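Local coordinates for protein putative transcriptional regulator, LysR family (Vibrio parahaemolyticus, PDB 3OXN) that probably regulates transcription as a LysR-type DNA-binding factor, this chain being its effector-binding domain without the DNA-binding part, at residues Q43-V48 and Q208-S213; A69-C74 and S213-E218; D62-E67 and E81-E86; M30-P35 and A171-E176. One frame throughout, in Å; residues are numbered along the deposited sequence.

Contact 1: residues Q43-V48 and Q208-S213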
loop_
_atom_site.group_PDB
_atom_site.type_symbol
_atom_site.label_atom_id
_atom_site.label_comp_id
_atom_site.label_asym_id
_atom_site.label_seq_id
_atom_site.Cartn_x
_atom_site.Cartn_y
_atom_site.Cartn_z
ATOM N N GLN A 43 -8.091 9.943 19.676
ATOM C CA GLN A 43 -8.125 10.288 21.077
ATOM C C GLN A 43 -8.746 11.674 21.188
ATOM O O GLN A 43 -9.586 11.929 22.054
ATOM C CB GLN A 43 -6.707 10.253 21.646
ATOM C CG GLN A 43 -6.475 11.156 22.843
ATOM C CD GLN A 43 -7.289 10.741 24.053
ATOM O OE1 GLN A 43 -8.085 9.789 23.993
ATOM N NE2 GLN A 43 -7.098 11.460 25.167
ATOM N N GLU A 44 -8.357 12.551 20.268
ATOM C CA GLU A 44 -8.748 13.954 20.296
ATOM C C GLU A 44 -10.144 14.197 19.696
ATOM O O GLU A 44 -10.748 15.250 19.922
ATOM C CB GLU A 44 -7.687 14.788 19.568
ATOM C CG GLU A 44 -7.375 16.139 20.200
ATOM C CD GLU A 44 -7.659 17.303 19.266
ATOM O OE1 GLU A 44 -6.887 17.476 18.300
ATOM O OE2 GLU A 44 -8.639 18.048 19.503
ATOM N N ALA A 45 -10.656 13.223 18.943
ATOM C CA ALA A 45 -11.942 13.368 18.258
ATOM C C ALA A 45 -12.622 12.018 18.034
ATOM O O ALA A 45 -12.799 11.593 16.891
ATOM C CB ALA A 45 -11.747 14.077 16.935
ATOM N N PRO A 46 -13.021 11.348 19.130
ATOM C CA PRO A 46 -13.553 9.973 19.162
ATOM C C PRO A 46 -14.573 9.628 18.067
ATOM O O PRO A 46 -14.562 8.503 17.561
ATOM C CB PRO A 46 -14.217 9.896 20.536
ATOM C CG PRO A 46 -13.436 10.863 21.371
ATOM C CD PRO A 46 -13.022 11.980 20.464
ATOM N N ASN A 47 -15.445 10.565 17.711
ATOM C CA ASN A 47 -16.494 10.292 16.722
ATOM C C ASN A 47 -15.996 10.312 15.288
ATOM O O ASN A 47 -16.675 9.842 14.376
ATOM C CB ASN A 47 -17.620 11.314 16.836
ATOM C CG ASN A 47 -18.479 11.102 18.055
ATOM O OD1 ASN A 47 -19.713 11.156 17.970
ATOM N ND2 ASN A 47 -17.835 10.858 19.206
ATOM N N VAL A 48 -14.816 10.885 15.103
ATOM C CA VAL A 48 -14.269 11.177 13.787
ATOM C C VAL A 48 -14.106 9.886 12.982
ATOM O O VAL A 48 -13.952 8.806 13.560
ATOM C CB VAL A 48 -12.916 11.924 13.937
ATOM C CG1 VAL A 48 -11.735 10.952 13.854
ATOM C CG2 VAL A 48 -12.797 13.018 12.912
ATOM N N GLN A 208 -11.371 21.165 8.628
ATOM C CA GLN A 208 -10.172 20.963 7.826
ATOM C C GLN A 208 -8.985 21.739 8.405
ATOM O O GLN A 208 -7.863 21.231 8.429
ATOM C CB GLN A 208 -10.411 21.338 6.356
ATOM C CG GLN A 208 -11.546 20.574 5.655
ATOM C CD GLN A 208 -11.347 19.050 5.614
ATOM O OE1 GLN A 208 -10.224 18.555 5.729
ATOM N NE2 GLN A 208 -12.445 18.307 5.444
ATOM N N GLU A 209 -9.214 22.962 8.877
ATOM C CA GLU A 209 -8.133 23.714 9.502
ATOM C C GLU A 209 -7.687 22.938 10.722
ATOM O O GLU A 209 -6.536 23.019 11.131
ATOM C CB GLU A 209 -8.571 25.117 9.914
ATOM C CG GLU A 209 -8.768 26.114 8.784
ATOM C CD GLU A 209 -9.510 27.375 9.247
ATOM O OE1 GLU A 209 -9.979 27.398 10.410
ATOM O OE2 GLU A 209 -9.625 28.341 8.452
ATOM N N TRP A 210 -8.600 22.175 11.307
ATOM C CA TRP A 210 -8.263 21.398 12.492
ATOM C C TRP A 210 -7.472 20.149 12.121
ATOM O O TRP A 210 -6.423 19.879 12.700
ATOM C CB TRP A 210 -9.520 21.027 13.297
ATOM C CG TRP A 210 -9.242 19.980 14.335
ATOM C CD1 TRP A 210 -8.768 20.186 15.584
ATOM C CD2 TRP A 210 -9.384 18.562 14.190
ATOM N NE1 TRP A 210 -8.609 18.990 16.239
ATOM C CE2 TRP A 210 -8.984 17.971 15.404
ATOM C CE3 TRP A 210 -9.817 17.725 13.148
ATOM C CZ2 TRP A 210 -9.002 16.596 15.619
ATOM C CZ3 TRP A 210 -9.839 16.352 13.359
ATOM C CH2 TRP A 210 -9.435 15.802 14.585
ATOM N N LEU A 211 -7.983 19.388 11.157
ATOM C CA LEU A 211 -7.306 18.180 10.679
ATOM C C LEU A 211 -5.859 18.479 10.321
ATOM O O LEU A 211 -4.945 17.788 10.769
ATOM C CB LEU A 211 -8.017 17.589 9.446
ATOM C CG LEU A 211 -7.849 16.098 9.098
ATOM C CD1 LEU A 211 -8.173 15.845 7.641
ATOM C CD2 LEU A 211 -6.463 15.585 9.398
ATOM N N ARG A 212 -5.663 19.505 9.505
ATOM C CA ARG A 212 -4.333 19.845 9.042
ATOM C C ARG A 212 -3.355 20.059 10.200
ATOM O O ARG A 212 -2.230 19.534 10.190
ATOM C CB ARG A 212 -4.393 21.057 8.129
ATOM C CG ARG A 212 -5.200 20.793 6.907
ATOM C CD ARG A 212 -4.783 21.691 5.775
ATOM N NE ARG A 212 -5.324 23.030 5.926
ATOM C CZ ARG A 212 -6.604 23.329 5.749
ATOM N NH1 ARG A 212 -7.465 22.377 5.423
ATOM N NH2 ARG A 212 -7.024 24.574 5.901
ATOM N N SER A 213 -3.809 20.801 11.208
ATOM C CA SER A 213 -2.984 21.116 12.370
ATOM C C SER A 213 -2.602 19.896 13.217
ATOM O O SER A 213 -1.473 19.814 13.727
ATOM C CB SER A 213 -3.664 22.175 13.244
ATOM O OG SER A 213 -5.057 21.946 13.287
#
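Trp210, on the long C-terminal helix of the LysR substrate-binding domain, reaches its indole across to Glu44 and Ala45, where helix 28-44 runs out and the chain turns into strand 49-54. Starting at its CB, which points at the 43-48 segment, the side chain sets CG anti to the backbone N (chi1 167°), and the ring extends to the neighbouring helix end. On the five-membered ring, NE1 donates a hydrogen bond to Glu44 OE1 at 3.1 Å. The acceptor is met on the syn side, with the donor somewhat out of the carboxylate plane, and an N-H...O angle of 137° leaves the bond well off straight. A second, weak bond from NE1 to Glu44 OE2 makes the grip lopsided. The carboxylate sits at the indole edge, its plane turned 72° from that of the ring. Next along, CZ2 lies between the carboxylate and the Ala45 methyl, 3.5 Å from Glu44 OE1. CH2 comes within 3.7 Å of Ala45 CB, the methyl group approaching obliquely, while CZ3 reaches Val48 CG2 more loosely at 4.5 Å. Ala45 and Val48 meet the same end of the indole because a type I beta turn joins them. Pro46, inside that turn, gives its carbonyl oxygen to Lys142 of the second subunit. The turn itself closes with Val48 N bonded to Ala45 O at 2.8 Å.

Contact 2: residues A69-C74 and S213-E218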
loop_
_atom_site.group_PDB
_atom_site.type_symbol
_atom_site.label_atom_id
_atom_site.label_comp_id
_atom_site.label_asym_id
_atom_site.label_seq_id
_atom_site.Cartn_x
_atom_site.Cartn_y
_atom_site.Cartn_z
ATOM N N ALA A 69 -11.414 14.419 -2.207
ATOM C CA ALA A 69 -10.293 14.303 -1.282
ATOM C C ALA A 69 -10.186 15.578 -0.443
ATOM O O ALA A 69 -10.107 16.673 -0.984
ATOM C CB ALA A 69 -9.007 14.047 -2.042
ATOM N N ASP A 70 -10.208 15.439 0.878
ATOM C CA ASP A 70 -10.161 16.609 1.750
ATOM C C ASP A 70 -8.757 17.200 1.813
ATOM O O ASP A 70 -8.580 18.415 1.738
ATOM C CB ASP A 70 -10.678 16.280 3.155
ATOM C CG ASP A 70 -12.196 16.327 3.239
ATOM O OD1 ASP A 70 -12.808 17.117 2.480
ATOM O OD2 ASP A 70 -12.776 15.589 4.070
ATOM N N LEU A 71 -7.768 16.316 1.911
ATOM C CA LEU A 71 -6.363 16.683 2.041
ATOM C C LEU A 71 -5.521 15.640 1.305
ATOM O O LEU A 71 -5.877 14.459 1.250
ATOM C CB LEU A 71 -5.982 16.689 3.525
ATOM C CG LEU A 71 -4.554 17.002 3.958
ATOM C CD1 LEU A 71 -4.175 18.437 3.646
ATOM C CD2 LEU A 71 -4.419 16.726 5.447
ATOM N N ALA A 72 -4.404 16.064 0.736
ATOM C CA ALA A 72 -3.476 15.121 0.133
ATOM C C ALA A 72 -2.140 15.207 0.863
ATOM O O ALA A 72 -1.641 16.309 1.109
ATOM C CB ALA A 72 -3.304 15.433 -1.340
ATOM N N ILE A 73 -1.565 14.061 1.228
ATOM C CA ILE A 73 -0.194 14.062 1.750
ATOM C C ILE A 73 0.790 13.341 0.809
ATOM O O ILE A 73 0.703 12.122 0.624
ATOM C CB ILE A 73 -0.102 13.448 3.150
ATOM C CG1 ILE A 73 -1.090 14.138 4.102
ATOM C CG2 ILE A 73 1.347 13.524 3.654
ATOM C CD1 ILE A 73 -1.284 13.432 5.464
ATOM N N CYS A 74 1.719 14.092 0.221
ATOM C CA CYS A 74 2.675 13.522 -0.709
ATOM C C CYS A 74 3.791 14.495 -1.025
ATOM O O CYS A 74 3.919 15.530 -0.402
ATOM C CB CYS A 74 1.972 13.203 -2.019
ATOM S SG CYS A 74 1.496 14.680 -2.972
ATOM N N SER A 213 -3.809 20.801 11.208
ATOM C CA SER A 213 -2.984 21.116 12.370
ATOM C C SER A 213 -2.602 19.896 13.217
ATOM O O SER A 213 -1.473 19.814 13.727
ATOM C CB SER A 213 -3.664 22.175 13.244
ATOM O OG SER A 213 -5.057 21.946 13.287
ATOM N N VAL A 214 -3.533 18.959 13.393
ATOM C CA VAL A 214 -3.193 17.740 14.112
ATOM C C VAL A 214 -2.177 16.944 13.313
ATOM O O VAL A 214 -1.240 16.375 13.878
ATOM C CB VAL A 214 -4.417 16.899 14.456
ATOM C CG1 VAL A 214 -4.840 17.171 15.894
ATOM C CG2 VAL A 214 -5.547 17.211 13.514
ATOM N N VAL A 215 -2.354 16.936 11.993
ATOM C CA VAL A 215 -1.364 16.369 11.087
ATOM C C VAL A 215 -0.052 17.132 11.248
ATOM O O VAL A 215 1.016 16.545 11.400
ATOM C CB VAL A 215 -1.847 16.439 9.599
ATOM C CG1 VAL A 215 -0.725 16.114 8.639
ATOM C CG2 VAL A 215 -3.036 15.508 9.372
ATOM N N ARG A 216 -0.150 18.455 11.225
ATOM C CA ARG A 216 1.014 19.336 11.291
ATOM C C ARG A 216 1.874 19.090 12.522
ATOM O O ARG A 216 3.083 18.942 12.416
ATOM C CB ARG A 216 0.556 20.792 11.280
ATOM C CG ARG A 216 1.477 21.751 10.556
ATOM C CD ARG A 216 1.158 23.212 10.901
ATOM N NE ARG A 216 -0.272 23.470 11.098
ATOM N N GLU A 217 1.255 19.049 13.696
ATOM C CA GLU A 217 2.023 18.952 14.932
ATOM C C GLU A 217 2.447 17.522 15.257
ATOM O O GLU A 217 3.354 17.306 16.074
ATOM C CB GLU A 217 1.257 19.568 16.102
ATOM C CG GLU A 217 -0.078 18.925 16.346
ATOM C CD GLU A 217 -0.535 19.091 17.779
ATOM O OE1 GLU A 217 -0.020 20.020 18.453
ATOM O OE2 GLU A 217 -1.397 18.291 18.224
ATOM N N GLU A 218 1.785 16.553 14.625
ATOM C CA GLU A 218 2.169 15.145 14.742
ATOM C C GLU A 218 3.344 14.832 13.822
ATOM O O GLU A 218 4.265 14.121 14.211
ATOM C CB GLU A 218 0.982 14.231 14.443
ATOM C CG GLU A 218 -0.033 14.147 15.574
ATOM C CD GLU A 218 0.576 13.591 16.861
ATOM O OE1 GLU A 218 1.363 12.616 16.778
ATOM O OE2 GLU A 218 0.276 14.140 17.954
#
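Ile73 and Val215 mark the closest approach of the two backbones, with CA atoms 9.7 Å apart, a spacing bridged by side chains that meet through their methyl groups between strand 71-74 and helix 206-227. This is helix-on-sheet packing in the first lobe of the LysR substrate-binding domain, whose fold is that of the type 2 periplasmic binding proteins. Strand 71-74 lies in the middle of a five-stranded mixed sheet, and the C-terminal helix covers one of its faces. Leu71 and Ile73, two residues apart and therefore on the same side of the strand, both direct CB at the helix. Val215 answers with both of its methyl groups. With CG1 anti to its backbone N (chi1 169°), the two branches part: CG1 goes to Ile73 CD1 at 4.2 Å and CG2 to Leu71 CD2 at 4.3 Å. Ile73 and Val215 come from opposite sides and overlap alongside one another, and the Ile73 chain is extended to its tip (chi2 169°), which brings the terminal methyl into contact. All three residues are buried, and no hydrogen bond passes between the segments. Val215 also touches Met196 of the adjacent strand 194-199, while the opposite face of the sheet, at Ala72, is covered by Leu60 and Leu64 of helix 60-65. One turn on from Val214, Glu218 makes a salt bridge through OE2 to NE of Arg40 on helix 28-44, and its backbone N bonds to Val214 O at 3.1 Å.

Contact 3: residues D62-E67 and E81-E86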
loop_
_atom_site.group_PDB
_atom_site.type_symbol
_atom_site.label_atom_id
_atom_site.label_comp_id
_atom_site.label_asym_id
_atom_site.label_seq_id
_atom_site.Cartn_x
_atom_site.Cartn_y
_atom_site.Cartn_z
ATOM N N ASP A 62 -6.885 16.721 -9.431
ATOM C CA ASP A 62 -8.182 16.195 -9.795
ATOM C C ASP A 62 -8.779 15.475 -8.603
ATOM O O ASP A 62 -9.998 15.473 -8.390
ATOM C CB ASP A 62 -8.073 15.243 -10.987
ATOM C CG ASP A 62 -8.085 15.976 -12.304
ATOM O OD1 ASP A 62 -8.150 17.228 -12.274
ATOM O OD2 ASP A 62 -8.019 15.306 -13.361
ATOM N N GLN A 63 -7.903 14.856 -7.827
ATOM C CA GLN A 63 -8.334 14.075 -6.687
ATOM C C GLN A 63 -8.905 14.969 -5.570
ATOM O O GLN A 63 -9.970 14.678 -5.024
ATOM C CB GLN A 63 -7.195 13.174 -6.199
ATOM C CG GLN A 63 -7.651 11.748 -5.923
ATOM C CD GLN A 63 -6.510 10.761 -5.831
ATOM O OE1 GLN A 63 -5.393 11.037 -6.288
ATOM N NE2 GLN A 63 -6.788 9.587 -5.249
ATOM N N LEU A 64 -8.223 16.071 -5.257
ATOM C CA LEU A 64 -8.738 17.009 -4.267
ATOM C C LEU A 64 -9.920 17.803 -4.818
ATOM O O LEU A 64 -10.861 18.127 -4.089
ATOM C CB LEU A 64 -7.645 17.968 -3.790
ATOM C CG LEU A 64 -6.429 17.395 -3.073
ATOM C CD1 LEU A 64 -5.391 18.488 -3.021
ATOM C CD2 LEU A 64 -6.762 16.871 -1.689
ATOM N N THR A 65 -9.868 18.122 -6.105
ATOM C CA THR A 65 -10.916 18.927 -6.735
ATOM C C THR A 65 -12.200 18.158 -7.091
ATOM O O THR A 65 -13.303 18.608 -6.787
ATOM C CB THR A 65 -10.397 19.620 -7.994
ATOM O OG1 THR A 65 -9.229 20.373 -7.661
ATOM C CG2 THR A 65 -11.444 20.554 -8.555
ATOM N N TYR A 66 -12.079 17.003 -7.721
ATOM C CA TYR A 66 -13.281 16.346 -8.220
ATOM C C TYR A 66 -13.701 15.090 -7.470
ATOM O O TYR A 66 -14.880 14.783 -7.406
ATOM C CB TYR A 66 -13.146 16.046 -9.717
ATOM C CG TYR A 66 -12.964 17.283 -10.547
ATOM C CD1 TYR A 66 -14.032 18.123 -10.809
ATOM C CD2 TYR A 66 -11.722 17.622 -11.058
ATOM C CE1 TYR A 66 -13.872 19.270 -11.576
ATOM C CE2 TYR A 66 -11.552 18.766 -11.818
ATOM C CZ TYR A 66 -12.630 19.580 -12.076
ATOM O OH TYR A 66 -12.472 20.707 -12.832
ATOM N N GLU A 67 -12.748 14.368 -6.901
ATOM C CA GLU A 67 -13.038 13.062 -6.324
ATOM C C GLU A 67 -13.410 13.129 -4.841
ATOM O O GLU A 67 -13.692 12.099 -4.239
ATOM C CB GLU A 67 -11.828 12.136 -6.481
ATOM C CG GLU A 67 -10.991 12.381 -7.737
ATOM C CD GLU A 67 -11.061 11.242 -8.749
ATOM O OE1 GLU A 67 -11.614 10.164 -8.429
ATOM O OE2 GLU A 67 -10.544 11.431 -9.867
ATOM N N GLU A 81 -0.351 25.332 -7.393
ATOM C CA GLU A 81 -1.296 26.454 -7.477
ATOM C C GLU A 81 -2.366 26.199 -8.537
ATOM O O GLU A 81 -2.049 25.781 -9.661
ATOM C CB GLU A 81 -0.564 27.756 -7.797
ATOM C CG GLU A 81 0.486 28.142 -6.767
ATOM C CD GLU A 81 1.716 27.257 -6.837
ATOM O OE1 GLU A 81 2.158 26.776 -5.766
ATOM O OE2 GLU A 81 2.224 27.041 -7.970
ATOM N N PRO A 82 -3.638 26.489 -8.202
ATOM C CA PRO A 82 -4.135 27.123 -6.973
ATOM C C PRO A 82 -4.544 26.155 -5.849
ATOM O O PRO A 82 -5.579 26.361 -5.191
ATOM C CB PRO A 82 -5.390 27.824 -7.483
ATOM C CG PRO A 82 -5.957 26.785 -8.378
ATOM C CD PRO A 82 -4.728 26.380 -9.192
ATOM N N LEU A 83 -3.751 25.112 -5.630
ATOM C CA LEU A 83 -3.987 24.221 -4.496
ATOM C C LEU A 83 -3.170 24.666 -3.298
ATOM O O LEU A 83 -1.985 24.951 -3.411
ATOM C CB LEU A 83 -3.654 22.771 -4.845
ATOM C CG LEU A 83 -4.622 22.073 -5.791
ATOM C CD1 LEU A 83 -4.278 20.605 -5.885
ATOM C CD2 LEU A 83 -6.017 22.247 -5.270
ATOM N N ARG A 84 -3.812 24.734 -2.149
ATOM C CA ARG A 84 -3.120 25.095 -0.924
ATOM C C ARG A 84 -2.105 24.020 -0.541
ATOM O O ARG A 84 -2.321 22.827 -0.744
ATOM C CB ARG A 84 -4.139 25.309 0.180
ATOM C CG ARG A 84 -5.264 26.192 -0.287
ATOM C CD ARG A 84 -4.715 27.555 -0.507
ATOM N NE ARG A 84 -3.722 27.792 0.536
ATOM C CZ ARG A 84 -3.374 28.987 1.003
ATOM N NH1 ARG A 84 -3.944 30.091 0.517
ATOM N NH2 ARG A 84 -2.448 29.067 1.956
ATOM N N SER A 85 -0.979 24.444 -0.001
ATOM C CA SER A 85 0.048 23.483 0.315
ATOM C C SER A 85 0.958 24.042 1.375
ATOM O O SER A 85 1.198 25.240 1.415
ATOM C CB SER A 85 0.862 23.157 -0.935
ATOM O OG SER A 85 1.417 24.339 -1.469
ATOM N N GLU A 86 1.460 23.167 2.234
ATOM C CA GLU A 86 2.495 23.558 3.169
ATOM C C GLU A 86 3.462 22.382 3.314
ATOM O O GLU A 86 3.025 21.237 3.287
ATOM C CB GLU A 86 1.879 23.939 4.518
ATOM C CG GLU A 86 1.934 22.841 5.552
ATOM C CD GLU A 86 1.582 23.334 6.950
ATOM O OE1 GLU A 86 0.517 23.967 7.102
ATOM O OE2 GLU A 86 2.376 23.080 7.891
#
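Leu83 pushes its side chain between Leu64 and Thr65 on the last turn of helix 60-65, and it gives up more surface here than either partner. Its CB points at the helix, and with CG anti to the carbonyl carbon (chi1 -72°) the isobutyl group ends in two methyls with different tasks. CD1 meets Leu64 CD1 at 3.7 Å, a methyl-to-methyl contact in which the two leucine side chains meet at a slant. CD2 lies by the hydroxyl of Thr65, 4.4 Å from OG1, a loose approach.

Leu64 comes from the helix with its CB also directed at the other segment, and its CA is 8.6 Å from that of Leu83, the shortest such spacing here. Thr65 adds less. Its OG1 is hydrogen-bonded to the carbonyl oxygen of Ser61, one turn back in the same helix, so its contact with Leu83 CD2 is van der Waals only. On the other branch of Thr65, CG2 sits 3.7 Å above the centre of the Tyr66 ring. No hydrogen bond links the two segments, and both leucines are buried.

Ahead of Leu83 the peptide bond before Pro82 is cis, and the chain goes on into strand 83-89, the outermost strand on this side of its sheet. Strand 194-199 runs antiparallel beside it and is touched by Thr65 at His199, while Leu64 also packs on Ala69, just before strand 71-74; helix 60-65 thus lies against one face of the sheet near its edge.

Contact 4: residues M30-P35 and A171-E176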
loop_
_atom_site.group_PDB
_atom_site.type_symbol
_atom_site.label_atom_id
_atom_site.label_comp_id
_atom_site.label_asym_id
_atom_site.label_seq_id
_atom_site.Cartn_x
_atom_site.Cartn_y
_atom_site.Cartn_z
HETATM N N MSE A 30 1.597 6.383 4.423
HETATM C CA MSE A 30 0.524 5.540 4.910
HETATM C C MSE A 30 1.040 4.517 5.890
HETATM O O MSE A 30 0.268 3.836 6.562
HETATM C CB MSE A 30 -0.136 4.830 3.727
HETATM C CG MSE A 30 -1.563 4.469 3.988
HETATM SE SE MSE A 30 -2.555 6.050 4.586
HETATM C CE MSE A 30 -3.690 5.159 5.915
ATOM N N GLN A 31 2.360 4.410 5.960
ATOM C CA GLN A 31 3.019 3.431 6.816
ATOM C C GLN A 31 3.839 4.080 7.933
ATOM O O GLN A 31 4.134 3.440 8.941
ATOM C CB GLN A 31 3.928 2.537 5.969
ATOM C CG GLN A 31 3.216 1.376 5.296
ATOM C CD GLN A 31 4.032 0.761 4.169
ATOM O OE1 GLN A 31 3.724 -0.333 3.688
ATOM N NE2 GLN A 31 5.073 1.469 3.734
ATOM N N THR A 32 4.214 5.342 7.752
ATOM C CA THR A 32 5.190 5.951 8.637
ATOM C C THR A 32 4.635 7.195 9.286
ATOM O O THR A 32 4.990 7.516 10.420
ATOM C CB THR A 32 6.482 6.342 7.886
ATOM O OG1 THR A 32 6.208 7.456 7.036
ATOM C CG2 THR A 32 7.001 5.193 7.037
ATOM N N ILE A 33 3.771 7.907 8.574
ATOM C CA ILE A 33 3.257 9.167 9.098
ATOM C C ILE A 33 1.961 8.987 9.835
ATOM O O ILE A 33 1.898 9.119 11.049
ATOM C CB ILE A 33 2.963 10.195 8.001
ATOM C CG1 ILE A 33 4.160 10.374 7.075
ATOM C CG2 ILE A 33 2.576 11.511 8.637
ATOM C CD1 ILE A 33 3.973 11.498 6.088
ATOM N N LEU A 34 0.913 8.708 9.078
ATOM C CA LEU A 34 -0.422 8.648 9.632
ATOM C C LEU A 34 -0.592 7.609 10.740
ATOM O O LEU A 34 -1.165 7.917 11.778
ATOM C CB LEU A 34 -1.454 8.500 8.512
ATOM C CG LEU A 34 -1.531 9.844 7.779
ATOM C CD1 LEU A 34 -1.631 9.687 6.280
ATOM C CD2 LEU A 34 -2.676 10.682 8.324
ATOM N N PRO A 35 -0.092 6.381 10.541
ATOM C CA PRO A 35 -0.174 5.461 11.682
ATOM C C PRO A 35 0.298 6.173 12.952
ATOM O O PRO A 35 -0.340 6.112 14.005
ATOM C CB PRO A 35 0.798 4.346 11.296
ATOM C CG PRO A 35 0.763 4.329 9.803
ATOM C CD PRO A 35 0.514 5.753 9.353
ATOM N N ALA A 171 12.513 2.538 6.369
ATOM C CA ALA A 171 13.664 1.694 6.650
ATOM C C ALA A 171 13.753 1.388 8.155
ATOM O O ALA A 171 13.712 0.224 8.556
ATOM C CB ALA A 171 14.931 2.373 6.179
ATOM N N TYR A 172 13.852 2.424 8.991
ATOM C CA TYR A 172 13.982 2.227 10.435
ATOM C C TYR A 172 12.808 1.457 11.031
ATOM O O TYR A 172 12.969 0.652 11.953
ATOM C CB TYR A 172 14.121 3.571 11.143
ATOM C CG TYR A 172 15.409 4.314 10.852
ATOM C CD1 TYR A 172 16.643 3.710 11.039
ATOM C CD2 TYR A 172 15.387 5.635 10.411
ATOM C CE1 TYR A 172 17.818 4.394 10.778
ATOM C CE2 TYR A 172 16.557 6.325 10.154
ATOM C CZ TYR A 172 17.771 5.703 10.337
ATOM O OH TYR A 172 18.949 6.391 10.075
ATOM N N LEU A 173 11.626 1.718 10.494
ATOM C CA LEU A 173 10.406 1.118 11.004
ATOM C C LEU A 173 10.373 -0.404 10.813
ATOM O O LEU A 173 10.137 -1.154 11.766
ATOM C CB LEU A 173 9.195 1.783 10.362
ATOM C CG LEU A 173 7.965 1.831 11.249
ATOM C CD1 LEU A 173 7.065 2.982 10.841
ATOM C CD2 LEU A 173 7.229 0.510 11.150
ATOM N N VAL A 174 10.621 -0.867 9.591
ATOM C CA VAL A 174 10.626 -2.305 9.328
ATOM C C VAL A 174 11.998 -2.943 9.535
ATOM O O VAL A 174 12.096 -4.059 10.029
ATOM C CB VAL A 174 10.093 -2.634 7.932
ATOM C CG1 VAL A 174 8.809 -1.871 7.681
ATOM C CG2 VAL A 174 11.147 -2.352 6.855
ATOM N N ALA A 175 13.064 -2.245 9.160
ATOM C CA ALA A 175 14.396 -2.768 9.434
ATOM C C ALA A 175 14.353 -3.323 10.839
ATOM O O ALA A 175 14.743 -4.460 11.089
ATOM C CB ALA A 175 15.456 -1.700 9.306
ATOM N N GLU A 176 13.860 -2.500 11.753
ATOM C CA GLU A 176 13.618 -2.919 13.124
ATOM C C GLU A 176 13.057 -4.348 13.241
ATOM O O GLU A 176 13.746 -5.239 13.737
ATOM C CB GLU A 176 12.720 -1.894 13.841
ATOM C CG GLU A 176 11.485 -2.485 14.532
ATOM C CD GLU A 176 11.233 -1.899 15.916
ATOM O OE1 GLU A 176 11.984 -2.270 16.855
ATOM O OE2 GLU A 176 10.278 -1.088 16.057
#
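Leu173 is the one residue of 171-176 that makes the contact, meeting Gln31 and Thr32 through CD1. Its CB points at helix 28-44, and a chi2 of 155° stretches CD1 outward from helix 168-177 so that this atom leads. CD1 lies 4.1 Å from Thr32 CA and 4.4 Å from Thr32 CG2, so it rests mainly on the backbone of 31-32. The backbones come nearest here, with Thr32 CA and Leu173 CA 7.5 Å apart.

The same methyl also meets a polar atom without bonding to it, the carbonyl oxygen of Gln31, at 3.5 Å. A wider, pi-type turn runs through 30-33, and the helix kinks at Pro35, whose nitrogen bears no proton to bond to the preceding turn.

Hydrogen bonds are absent between the two segments. Thr32 OG1 is occupied within its own helix by the carbonyl oxygen of Tyr28.

Across the subunit boundary, Met30 (a selenomethionine), Gln31 and Pro35 pack respectively on His149, Glu151 and Ala155 of the second subunit, so the same helical turn serves both the dimer and the contact with Leu173. Helix 28-44 belongs to one lobe and helix 168-177 to the other. The touch therefore bridges the two lobes, an arrangement of the two-lobed periplasmic-binding-protein fold, in which LysR relatives bind their effectors in the cleft between lobes.

In the fold
From the N terminus, helix 28-44 supplies the first partners of two long loops: residues 30-35 open contact 4, which closes at 171-176 in the other lobe, and 43-48 open contact 1, closing later at 208-213. The two therefore cross. Contact 3, from 62-67 to 81-86, is a short local loop nested within both. Contact 2 starts at 69-74, inside contact 3, and ends at 213-218, crossing all the others; it shares Ser213 and helix 206-227 with contact 1. Ile73 touches Leu34 and Ile33, joining contacts 2 and 4, and Leu64 links contacts 2 and 3. Together, contacts 1 to 3 knit the first lobe, while contact 4 spans the lobes.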